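Local coordinates for protein glucokinase (Leishmania braziliensis MHOM/BR/75/M2904, PDB 6EDI) that probably catalyses the ATP-dependent phosphorylation of D-glucose, as expected of a dimeric glucokinase, caught here in an open conformation, at residues S175-V180 against S395-N400; G164-S169 against S198-G203; N352-S357 against L391-S396. All coordinates share one frame; numbering follows the deposited sequence.

Overall arrangement
Contacts 1 and 3 hold neighbouring parts of one sheet and share S395 and S396. Their centres are about 8 Å apart. Contact 1 lies at the surface. It joins the end of helix 174-177 to the chain leaving strand 389-393, mainly through backbone carbonyls, a serine and one tyrosine edge. Contact 3 is partly buried and packs helix 351-355 on the end of strand 389-393, largely with valines. Contact 2 is the buried one. It fixes a loop on helix 157-170 with hydroxyls and aliphatic side chains. L168 of that helix also touches I399 and F178 of contact 1. Contacts 2 and 3 do not touch, and their centres are about 17 Å apart.

Contact 1: S175-V180 against S395-N400; sequences SDYFKV and SSVNIN
S395 bonds twice to the end of a short helix, to two carbonyls in a row. Its OG donates to D176 O at 2.7 Å, in the carbonyl plane, with a C=O...donor angle of 149°. Its backbone N reaches Y177 O at 3.4 Å. This second bond is weak, although it is fairly straight. Y177 O also takes the backbone N-H of V394, so the one carbonyl faces two successive peptides. With the bond from K179 N to R392 O, this belongs to the antiparallel pairing of strands 178-182 and 389-393. S395 extends that pairing just past the strand end. The S395 hydroxyl lies beside its own backbone N (chi1 -44°), which brings it to D176 while CB meets the Y177 ring. CB is 3.7 Å from Y177 CD2.

The ring of Y177 turns its edge to S396 O, which lies in the ring plane, 4.0 Å from Y177 CE2. V397 comes in obliquely, with its CB 3.7 Å from Y177 CE2, and the two side chains cross at about a right angle. V397 CG2 also packs on CE2.

Y177 OH is hydrogen-bonded to V16 N, which fixes the far end of the ring. L168 of helix 157-170 touches Y177, F178 and I399. The contact sits where helix 174-177 passes into edge strand 178-182, beside strand 389-393 and just before helix 399-409.

Contact 2: G164-S169 against S198-G203; sequences GVLALS and STIGRG
S169, V165 and L166 meet T199 and I200 without any flat side chain. No ring, side-chain amide, carboxylate or guanidinium meets another across the two segments. The flat group that matters is the peptide between T199 and I200. It aims its N-H at S169 OG. The bond from I200 N to S169 OG is 2.9 Å long and nearly straight, at 164°. The serine hydroxyl lies opposite its own backbone N (chi1 -174°), which turns it out from helix 157-170 to the loop. T199 OG1 stands 3.1 Å from S169 OG. The same T199 OG1 accepts from G201 N at 2.9 Å, which makes an ST turn.

I200 carries the apolar half. Its two branches part over one face of the helix. CG2 meets V165 CG1 at 3.9 Å. The other branch, through CG1, passes S169 OG at 3.5 Å and ends with CD1 against L166 CD1 at 3.8 Å. Y228 of strand 227-233 touches both L166 and I200, and L174 also touches I200. Further along the loop, R202 forms a salt bridge with D226, and R202 O accepts from N123 of the second subunit, so this loop also reaches the dimer interface.

Across the two segments the chemistry is neutral. Two hydroxyls take up the successive loop N-H groups of I200 and G201, one from the helix and one from the loop itself. This lets an irregular loop bury I200 without stranding these backbone donors.

Contact 3: N352-S357 against L391-S396; sequences NVVANS and LRQVSS
V354 lays its CG2 methyl across the extended side chain of Q393, at an oblique angle. Contact runs along the glutamine, with V354 CG2 3.6 Å from Q393 CG and 3.8 Å from Q393 CD. The other methyl, CG1, reaches on to V394 O at 3.6 Å and towards S396 OG. V353 approaches from the preceding position of the helix, and its CG1 is 3.7 Å from Q393 O. V354 CG2 crowds the same carbonyl. Q393 O is buried against these methyls and has no partner in the model.

Strands 345-348 and 389-393 are parallel neighbours in the sheet. Helix 351-355 lies in the helical connection between them, a beta-alpha-beta crossover, and packs over the end of the second strand and the chain that follows.

The amide of Q393 is held at both ends. NE2 donates to S395 O at 2.9 Å and 168°, from above the carbonyl plane, and OE1 accepts from G350 N. R392 bends at chi3 (60°), bringing its guanidinium to S357, just past helix 351-355. S357 O lies over one face of that group, and S357 OG is 3.1 Å from R392 NH2. E361 forms a long, weak ion pair with the same nitrogen.

Contact 1: S175-V180 against S395-N400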
loop_
_atom_site.group_PDB
_atom_site.type_symbol
_atom_site.label_atom_id
_atom_site.label_comp_id
_atom_site.label_asym_id
_atom_site.label_seq_id
_atom_site.Cartn_x
_atom_site.Cartn_y
_atom_site.Cartn_z
ATOM N N SER A 175 -20.531 3.553 -13.683
ATOM C CA SER A 175 -21.395 4.709 -13.453
ATOM C C SER A 175 -22.805 4.337 -12.937
ATOM O O SER A 175 -23.499 5.166 -12.347
ATOM C CB SER A 175 -21.496 5.571 -14.715
ATOM O OG SER A 175 -22.094 4.857 -15.771
ATOM N N ASP A 176 -23.238 3.103 -13.166
ATOM C CA ASP A 176 -24.540 2.689 -12.633
ATOM C C ASP A 176 -24.505 2.484 -11.116
ATOM O O ASP A 176 -25.539 2.534 -10.462
ATOM C CB ASP A 176 -25.042 1.426 -13.337
ATOM C CG ASP A 176 -25.288 1.643 -14.823
ATOM O OD1 ASP A 176 -26.147 2.472 -15.175
ATOM O OD2 ASP A 176 -24.620 0.982 -15.640
ATOM N N TYR A 177 -23.312 2.289 -10.559
ATOM C CA TYR A 177 -23.174 1.935 -9.148
ATOM C C TYR A 177 -22.460 2.997 -8.328
ATOM O O TYR A 177 -22.556 3.018 -7.098
ATOM C CB TYR A 177 -22.487 0.568 -9.007
ATOM C CG TYR A 177 -23.348 -0.545 -9.538
ATOM C CD1 TYR A 177 -23.388 -0.819 -10.894
ATOM C CD2 TYR A 177 -24.149 -1.296 -8.696
ATOM C CE1 TYR A 177 -24.191 -1.820 -11.399
ATOM C CE2 TYR A 177 -24.964 -2.303 -9.192
ATOM C CZ TYR A 177 -24.981 -2.555 -10.546
ATOM O OH TYR A 177 -25.779 -3.558 -11.063
ATOM N N PHE A 178 -21.751 3.881 -9.022
ATOM C CA PHE A 178 -20.935 4.896 -8.382
ATOM C C PHE A 178 -21.157 6.247 -9.046
ATOM O O PHE A 178 -21.419 6.309 -10.249
ATOM C CB PHE A 178 -19.457 4.480 -8.454
ATOM C CG PHE A 178 -19.125 3.341 -7.539
ATOM C CD1 PHE A 178 -19.344 2.027 -7.927
ATOM C CD2 PHE A 178 -18.649 3.590 -6.265
ATOM C CE1 PHE A 178 -19.054 0.969 -7.074
ATOM C CE2 PHE A 178 -18.371 2.542 -5.399
ATOM C CZ PHE A 178 -18.570 1.229 -5.799
ATOM N N LYS A 179 -21.054 7.315 -8.262
ATOM C CA LYS A 179 -21.227 8.682 -8.763
ATOM C C LYS A 179 -20.001 9.497 -8.409
ATOM O O LYS A 179 -19.363 9.241 -7.382
ATOM C CB LYS A 179 -22.448 9.350 -8.121
ATOM C CG LYS A 179 -23.763 9.018 -8.760
ATOM C CD LYS A 179 -24.563 10.295 -8.999
ATOM C CE LYS A 179 -25.527 10.144 -10.180
ATOM N NZ LYS A 179 -25.781 11.452 -10.874
ATOM N N VAL A 180 -19.699 10.502 -9.222
ATOM C CA VAL A 180 -18.541 11.344 -8.976
ATOM C C VAL A 180 -18.832 12.339 -7.878
ATOM O O VAL A 180 -19.826 13.059 -7.935
ATOM C CB VAL A 180 -18.125 12.103 -10.238
ATOM C CG1 VAL A 180 -16.971 13.059 -9.943
ATOM C CG2 VAL A 180 -17.735 11.117 -11.303
ATOM N N SER A 395 -25.549 2.593 -5.575
ATOM C CA SER A 395 -26.443 1.446 -5.772
ATOM C C SER A 395 -25.885 0.232 -5.053
ATOM O O SER A 395 -24.705 -0.108 -5.222
ATOM C CB SER A 395 -26.598 1.106 -7.263
ATOM O OG SER A 395 -26.785 2.256 -8.073
ATOM N N SER A 396 -26.722 -0.428 -4.262
ATOM C CA SER A 396 -26.297 -1.626 -3.549
ATOM C C SER A 396 -26.023 -2.758 -4.530
ATOM O O SER A 396 -26.604 -2.808 -5.614
ATOM C CB SER A 396 -27.357 -2.050 -2.534
ATOM O OG SER A 396 -27.441 -1.097 -1.495
ATOM N N VAL A 397 -25.127 -3.661 -4.151
ATOM C CA VAL A 397 -24.727 -4.754 -5.031
ATOM C C VAL A 397 -23.898 -5.726 -4.226
ATOM O O VAL A 397 -23.340 -5.353 -3.199
ATOM C CB VAL A 397 -23.939 -4.238 -6.264
ATOM C CG1 VAL A 397 -22.537 -3.779 -5.877
ATOM C CG2 VAL A 397 -23.878 -5.310 -7.345
ATOM N N ASN A 398 -23.842 -6.983 -4.656
ATOM C CA ASN A 398 -23.048 -7.958 -3.938
ATOM C C ASN A 398 -21.597 -7.814 -4.358
ATOM O O ASN A 398 -21.072 -8.636 -5.117
ATOM C CB ASN A 398 -23.585 -9.364 -4.195
ATOM C CG ASN A 398 -24.985 -9.548 -3.646
ATOM O OD1 ASN A 398 -25.164 -9.736 -2.448
ATOM N ND2 ASN A 398 -25.989 -9.470 -4.517
ATOM N N ILE A 399 -20.980 -6.735 -3.879
ATOM C CA ILE A 399 -19.659 -6.307 -4.324
ATOM C C ILE A 399 -18.605 -7.358 -3.999
ATOM O O ILE A 399 -17.686 -7.576 -4.782
ATOM C CB ILE A 399 -19.261 -4.918 -3.734
ATOM C CG1 ILE A 399 -18.151 -4.289 -4.575
ATOM C CG2 ILE A 399 -18.817 -5.018 -2.297
ATOM C CD1 ILE A 399 -18.634 -3.904 -5.918
ATOM N N ASN A 400 -18.770 -8.051 -2.875
ATOM C CA ASN A 400 -17.770 -9.027 -2.481
ATOM C C ASN A 400 -17.812 -10.278 -3.359
ATOM O O ASN A 400 -16.780 -10.820 -3.709
ATOM C CB ASN A 400 -17.893 -9.378 -0.999
ATOM C CG ASN A 400 -17.476 -8.235 -0.096
ATOM O OD1 ASN A 400 -17.052 -7.173 -0.564
ATOM N ND2 ASN A 400 -17.603 -8.444 1.212
#

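Contact 2: G164-S169 against S198-G203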
loop_
_atom_site.group_PDB
_atom_site.type_symbol
_atom_site.label_atom_id
_atom_site.label_comp_id
_atom_site.label_asym_id
_atom_site.label_seq_id
_atom_site.Cartn_x
_atom_site.Cartn_y
_atom_site.Cartn_z
ATOM N N GLY A 164 -14.367 -6.077 -6.635
ATOM C CA GLY A 164 -15.702 -5.879 -7.165
ATOM C C GLY A 164 -15.807 -4.567 -7.920
ATOM O O GLY A 164 -16.441 -4.486 -8.975
ATOM N N VAL A 165 -15.179 -3.534 -7.373
ATOM C CA VAL A 165 -15.159 -2.227 -8.018
ATOM C C VAL A 165 -14.476 -2.350 -9.361
ATOM O O VAL A 165 -14.960 -1.821 -10.367
ATOM C CB VAL A 165 -14.389 -1.208 -7.183
ATOM C CG1 VAL A 165 -14.335 0.134 -7.896
ATOM C CG2 VAL A 165 -15.039 -1.072 -5.807
ATOM N N LEU A 166 -13.344 -3.053 -9.370
ATOM C CA LEU A 166 -12.598 -3.262 -10.608
ATOM C C LEU A 166 -13.459 -4.036 -11.600
ATOM O O LEU A 166 -13.500 -3.713 -12.785
ATOM C CB LEU A 166 -11.322 -4.046 -10.329
ATOM C CG LEU A 166 -10.572 -4.462 -11.592
ATOM C CD1 LEU A 166 -10.096 -3.226 -12.337
ATOM C CD2 LEU A 166 -9.406 -5.353 -11.230
ATOM N N ALA A 167 -14.150 -5.057 -11.103
ATOM C CA ALA A 167 -15.002 -5.875 -11.956
ATOM C C ALA A 167 -16.058 -5.006 -12.627
ATOM O O ALA A 167 -16.275 -5.100 -13.837
ATOM C CB ALA A 167 -15.636 -6.984 -11.164
ATOM N N LEU A 168 -16.712 -4.163 -11.837
ATOM C CA LEU A 168 -17.732 -3.262 -12.364
ATOM C C LEU A 168 -17.145 -2.318 -13.401
ATOM O O LEU A 168 -17.775 -2.019 -14.425
ATOM C CB LEU A 168 -18.369 -2.451 -11.239
ATOM C CG LEU A 168 -19.223 -3.201 -10.216
ATOM C CD1 LEU A 168 -19.519 -2.333 -8.998
ATOM C CD2 LEU A 168 -20.508 -3.650 -10.882
ATOM N N SER A 169 -15.938 -1.841 -13.121
ATOM C CA SER A 169 -15.240 -0.927 -14.010
ATOM C C SER A 169 -14.941 -1.582 -15.362
ATOM O O SER A 169 -15.280 -1.031 -16.410
ATOM C CB SER A 169 -13.940 -0.457 -13.359
ATOM O OG SER A 169 -13.329 0.536 -14.149
ATOM N N SER A 198 -16.674 6.848 -15.270
ATOM C CA SER A 198 -17.028 5.834 -16.266
ATOM C C SER A 198 -16.199 4.586 -16.056
ATOM O O SER A 198 -16.550 3.510 -16.521
ATOM C CB SER A 198 -16.800 6.376 -17.668
ATOM O OG SER A 198 -17.589 7.532 -17.863
ATOM N N THR A 199 -15.088 4.753 -15.346
ATOM C CA THR A 199 -14.112 3.689 -15.149
ATOM C C THR A 199 -13.258 4.147 -13.984
ATOM O O THR A 199 -13.258 5.343 -13.668
ATOM C CB THR A 199 -13.232 3.531 -16.405
ATOM O OG1 THR A 199 -12.172 2.600 -16.147
ATOM C CG2 THR A 199 -12.651 4.876 -16.809
ATOM N N ILE A 200 -12.561 3.232 -13.308
ATOM C CA ILE A 200 -11.546 3.682 -12.347
ATOM C C ILE A 200 -10.322 4.124 -13.132
ATOM O O ILE A 200 -9.526 4.939 -12.667
ATOM C CB ILE A 200 -11.127 2.599 -11.330
ATOM C CG1 ILE A 200 -10.643 1.329 -12.036
ATOM C CG2 ILE A 200 -12.276 2.280 -10.373
ATOM C CD1 ILE A 200 -9.861 0.396 -11.106
ATOM N N GLY A 201 -10.181 3.588 -14.339
ATOM C CA GLY A 201 -9.073 3.968 -15.203
ATOM C C GLY A 201 -7.775 3.257 -14.872
ATOM O O GLY A 201 -7.730 2.420 -13.970
ATOM N N ARG A 202 -6.718 3.578 -15.620
ATOM C CA ARG A 202 -5.404 2.965 -15.415
ATOM C C ARG A 202 -4.562 3.725 -14.390
ATOM O O ARG A 202 -3.667 4.511 -14.742
ATOM C CB ARG A 202 -4.640 2.864 -16.735
ATOM C CG ARG A 202 -5.381 2.075 -17.790
ATOM C CD ARG A 202 -4.551 0.914 -18.295
ATOM N NE ARG A 202 -5.345 0.032 -19.141
ATOM C CZ ARG A 202 -5.175 -0.103 -20.448
ATOM N NH1 ARG A 202 -4.210 0.568 -21.066
ATOM N NH2 ARG A 202 -5.957 -0.927 -21.132
ATOM N N GLY A 203 -4.856 3.474 -13.119
ATOM C CA GLY A 203 -4.131 4.075 -12.018
ATOM C C GLY A 203 -4.617 3.478 -10.717
ATOM O O GLY A 203 -5.507 2.614 -10.709
#

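Contact 3: N352-S357 against L391-S396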
loop_
_atom_site.group_PDB
_atom_site.type_symbol
_atom_site.label_atom_id
_atom_site.label_comp_id
_atom_site.label_asym_id
_atom_site.label_seq_id
_atom_site.Cartn_x
_atom_site.Cartn_y
_atom_site.Cartn_z
ATOM N N ASN A 352 -23.587 1.876 4.338
ATOM C CA ASN A 352 -23.730 3.184 4.966
ATOM C C ASN A 352 -23.565 4.356 4.020
ATOM O O ASN A 352 -24.318 5.313 4.093
ATOM C CB ASN A 352 -22.798 3.340 6.166
ATOM C CG ASN A 352 -23.395 2.769 7.442
ATOM O OD1 ASN A 352 -22.700 2.129 8.230
ATOM N ND2 ASN A 352 -24.698 2.998 7.652
ATOM N N VAL A 353 -22.587 4.290 3.125
ATOM C CA VAL A 353 -22.406 5.381 2.184
ATOM C C VAL A 353 -23.586 5.462 1.232
ATOM O O VAL A 353 -24.056 6.555 0.907
ATOM C CB VAL A 353 -21.066 5.272 1.445
ATOM C CG1 VAL A 353 -21.084 6.060 0.128
ATOM C CG2 VAL A 353 -19.982 5.774 2.359
ATOM N N VAL A 354 -24.082 4.308 0.805
ATOM C CA VAL A 354 -25.268 4.287 -0.055
ATOM C C VAL A 354 -26.467 4.873 0.700
ATOM O O VAL A 354 -27.175 5.750 0.193
ATOM C CB VAL A 354 -25.604 2.863 -0.538
ATOM C CG1 VAL A 354 -27.013 2.820 -1.125
ATOM C CG2 VAL A 354 -24.572 2.385 -1.578
ATOM N N ALA A 355 -26.658 4.407 1.923
ATOM C CA ALA A 355 -27.807 4.826 2.748
ATOM C C ALA A 355 -27.824 6.326 3.048
ATOM O O ALA A 355 -28.894 6.929 3.178
ATOM C CB ALA A 355 -27.835 4.047 4.042
ATOM N N ASN A 356 -26.636 6.919 3.166
ATOM C CA ASN A 356 -26.503 8.332 3.484
ATOM C C ASN A 356 -26.310 9.196 2.240
ATOM O O ASN A 356 -25.716 10.275 2.300
ATOM C CB ASN A 356 -25.337 8.555 4.443
ATOM C CG ASN A 356 -25.555 7.928 5.811
ATOM O OD1 ASN A 356 -26.648 7.479 6.152
ATOM N ND2 ASN A 356 -24.500 7.922 6.616
ATOM N N SER A 357 -26.809 8.714 1.108
ATOM C CA SER A 357 -26.730 9.469 -0.132
ATOM C C SER A 357 -27.244 10.904 0.021
ATOM O O SER A 357 -26.669 11.836 -0.552
ATOM C CB SER A 357 -27.491 8.751 -1.237
ATOM O OG SER A 357 -27.259 9.397 -2.471
ATOM N N LEU A 391 -15.099 9.168 -5.839
ATOM C CA LEU A 391 -16.357 8.529 -6.223
ATOM C C LEU A 391 -17.075 8.008 -4.981
ATOM O O LEU A 391 -16.442 7.729 -3.964
ATOM C CB LEU A 391 -16.105 7.365 -7.193
ATOM C CG LEU A 391 -15.300 7.593 -8.471
ATOM C CD1 LEU A 391 -15.236 6.287 -9.249
ATOM C CD2 LEU A 391 -15.910 8.694 -9.332
ATOM N N ARG A 392 -18.392 7.839 -5.101
ATOM C CA ARG A 392 -19.286 7.421 -4.031
ATOM C C ARG A 392 -20.187 6.312 -4.530
ATOM O O ARG A 392 -20.814 6.477 -5.571
ATOM C CB ARG A 392 -20.235 8.566 -3.761
ATOM C CG ARG A 392 -20.131 9.220 -2.464
ATOM C CD ARG A 392 -21.064 10.389 -2.550
ATOM N NE ARG A 392 -22.408 9.907 -2.802
ATOM C CZ ARG A 392 -23.300 10.542 -3.546
ATOM N NH1 ARG A 392 -22.984 11.695 -4.101
ATOM N NH2 ARG A 392 -24.504 10.019 -3.715
ATOM N N GLN A 393 -20.315 5.222 -3.781
ATOM C CA GLN A 393 -21.290 4.194 -4.138
ATOM C C GLN A 393 -22.720 4.708 -3.954
ATOM O O GLN A 393 -23.034 5.311 -2.930
ATOM C CB GLN A 393 -21.091 2.932 -3.295
ATOM C CG GLN A 393 -21.841 1.743 -3.876
ATOM C CD GLN A 393 -21.652 0.466 -3.097
ATOM O OE1 GLN A 393 -20.800 0.380 -2.211
ATOM N NE2 GLN A 393 -22.477 -0.544 -3.412
ATOM N N VAL A 394 -23.588 4.453 -4.939
ATOM C CA VAL A 394 -24.993 4.859 -4.846
ATOM C C VAL A 394 -25.976 3.700 -4.968
ATOM O O VAL A 394 -27.128 3.820 -4.540
ATOM C CB VAL A 394 -25.349 5.940 -5.883
ATOM C CG1 VAL A 394 -24.540 7.203 -5.634
ATOM C CG2 VAL A 394 -25.121 5.427 -7.310
ATOM N N SER A 395 -25.549 2.593 -5.575
ATOM C CA SER A 395 -26.443 1.446 -5.772
ATOM C C SER A 395 -25.885 0.232 -5.053
ATOM O O SER A 395 -24.705 -0.108 -5.222
ATOM C CB SER A 395 -26.598 1.106 -7.263
ATOM O OG SER A 395 -26.785 2.256 -8.073
ATOM N N SER A 396 -26.722 -0.428 -4.262
ATOM C CA SER A 396 -26.297 -1.626 -3.549
ATOM C C SER A 396 -26.023 -2.758 -4.530
ATOM O O SER A 396 -26.604 -2.808 -5.614
ATOM C CB SER A 396 -27.357 -2.050 -2.534
ATOM O OG SER A 396 -27.441 -1.097 -1.495
#